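Long-range contact in uncharacterized protein Atu2773 (PDB 2QV5), which is of unknown function but belongs to the divergent polysaccharide deacetylase family and may act on carbohydrate: residues G79-L84 / N125-M130. Residues are numbered along the deposited sequence; the frame is centred on the assembly and turned at random.
Sequences GHEILL and NYTGVM
Leu84 lies over the ring of Tyr126. Its CB stands nearly over one ring face, 4.0 Å from the Tyr126 centroid, a CH-pi contact offset toward CD1 and CE1. With CG anti to the backbone N (chi1 -178°), the chain carries CD2 along the ring to the phenol end, 3.8 Å from Tyr126 OH. That hydroxyl hydrogen-bonds to Met120 O. At the ring's other end, Tyr126 CB packs 3.6 Å from Ile82 CG2.

The backbones pair as neighbouring parallel strands, 82-88 and 128-131, joined through helix 109-120 in a beta-alpha-beta unit of the domain's parallel sheet. Leu84 N donates to Gly128 O, and Leu84 O accepts from Met130 N at 2.9 Å. Thr127 N hydrogen-bonds to Ile82 O almost in line with the carbonyl (C=O...N angle 172°). At the start of strand 82-88, a water accepts from Ile82 N and donates to Asn125 O.

On the other side of the sheet, Leu83 CD2 lies 3.4 Å from Thr127 OG1. This hydroxyl donates to Glu81 OE2 at 2.9 Å, coming from above the carboxylate plane. Ser245 N is a second partner of OE2, and Arg22 N donates to OE1 of this buried carboxylate.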
# COMPACT_ATOMS: atom_id res chain seq x y z
N GLY A 79 -15.37 -5.33 -2.28
CA GLY A 79 -14.43 -6.24 -2.95
C GLY A 79 -13.00 -5.73 -3.11
O GLY A 79 -12.18 -6.37 -3.77
N HIS A 80 -12.70 -4.57 -2.53
CA HIS A 80 -11.34 -4.02 -2.61
C HIS A 80 -10.31 -4.93 -1.93
O HIS A 80 -10.59 -5.51 -0.87
CB HIS A 80 -11.23 -2.66 -1.92
CG HIS A 80 -12.08 -1.59 -2.53
ND1 HIS A 80 -11.65 -0.79 -3.57
CD2 HIS A 80 -13.33 -1.17 -2.22
CE1 HIS A 80 -12.59 0.08 -3.87
NE2 HIS A 80 -13.63 -0.13 -3.07
N GLU A 81 -9.12 -5.03 -2.54
CA GLU A 81 -7.92 -5.47 -1.81
C GLU A 81 -7.45 -4.33 -0.91
O GLU A 81 -7.54 -3.16 -1.28
CB GLU A 81 -6.80 -5.84 -2.78
CG GLU A 81 -5.76 -6.77 -2.17
CD GLU A 81 -4.71 -7.22 -3.16
OE1 GLU A 81 -5.08 -7.95 -4.12
OE2 GLU A 81 -3.53 -6.85 -2.97
N ILE A 82 -6.96 -4.67 0.27
CA ILE A 82 -6.58 -3.69 1.29
C ILE A 82 -5.10 -3.84 1.66
O ILE A 82 -4.62 -4.97 1.77
CB ILE A 82 -7.49 -3.86 2.56
CG1 ILE A 82 -8.76 -3.01 2.45
CG2 ILE A 82 -6.80 -3.44 3.85
CD1 ILE A 82 -9.81 -3.51 1.53
N LEU A 83 -4.40 -2.72 1.88
CA LEU A 83 -3.04 -2.71 2.46
C LEU A 83 -3.04 -1.92 3.77
O LEU A 83 -3.81 -0.97 3.92
CB LEU A 83 -2.04 -2.09 1.49
CG LEU A 83 -1.77 -2.81 0.17
CD1 LEU A 83 -0.80 -2.06 -0.68
CD2 LEU A 83 -1.24 -4.22 0.41
N LEU A 84 -2.17 -2.32 4.70
CA LEU A 84 -1.97 -1.56 5.94
C LEU A 84 -0.78 -0.60 5.80
O LEU A 84 0.31 -1.03 5.50
CB LEU A 84 -1.69 -2.52 7.10
CG LEU A 84 -1.50 -1.90 8.49
CD1 LEU A 84 -2.71 -1.05 8.91
CD2 LEU A 84 -1.24 -3.01 9.46
N ASN A 125 -7.50 -8.82 7.21
CA ASN A 125 -7.84 -9.10 5.83
C ASN A 125 -7.12 -8.23 4.81
O ASN A 125 -7.66 -7.89 3.75
CB ASN A 125 -9.37 -9.15 5.64
CG ASN A 125 -10.01 -10.31 6.39
OD1 ASN A 125 -9.53 -10.75 7.45
ND2 ASN A 125 -11.08 -10.84 5.85
N TYR A 126 -5.89 -7.87 5.16
CA TYR A 126 -5.01 -7.12 4.26
C TYR A 126 -3.94 -8.04 3.68
O TYR A 126 -3.58 -9.03 4.31
CB TYR A 126 -4.41 -5.88 4.94
CG TYR A 126 -3.69 -6.12 6.25
CD1 TYR A 126 -2.31 -6.32 6.28
CD2 TYR A 126 -4.38 -6.13 7.45
CE1 TYR A 126 -1.64 -6.53 7.49
CE2 TYR A 126 -3.74 -6.34 8.65
CZ TYR A 126 -2.37 -6.54 8.66
OH TYR A 126 -1.73 -6.74 9.86
N THR A 127 -3.47 -7.74 2.47
CA THR A 127 -2.55 -8.62 1.75
C THR A 127 -1.13 -8.24 2.04
O THR A 127 -0.21 -9.01 1.81
CB THR A 127 -2.72 -8.56 0.21
OG1 THR A 127 -2.75 -7.19 -0.23
CG2 THR A 127 -3.97 -9.28 -0.21
N GLY A 128 -0.93 -7.01 2.50
CA GLY A 128 0.42 -6.58 2.74
C GLY A 128 0.48 -5.25 3.42
O GLY A 128 -0.55 -4.67 3.78
N VAL A 129 1.71 -4.75 3.56
CA VAL A 129 1.94 -3.48 4.21
C VAL A 129 2.61 -2.51 3.24
O VAL A 129 3.28 -2.93 2.28
CB VAL A 129 2.81 -3.61 5.51
CG1 VAL A 129 2.20 -4.60 6.50
CG2 VAL A 129 4.23 -4.00 5.18
N MET A 130 2.42 -1.22 3.48
CA MET A 130 3.16 -0.22 2.73
C MET A 130 3.69 0.83 3.71
O MET A 130 3.16 0.98 4.80
CB MET A 130 2.31 0.40 1.60
CG MET A 130 0.99 1.04 2.01
SD MET A 130 -0.01 1.84 0.70
CE MET A 130 1.25 2.52 -0.37
O HOH W 1 -7.11 -7.50 0.97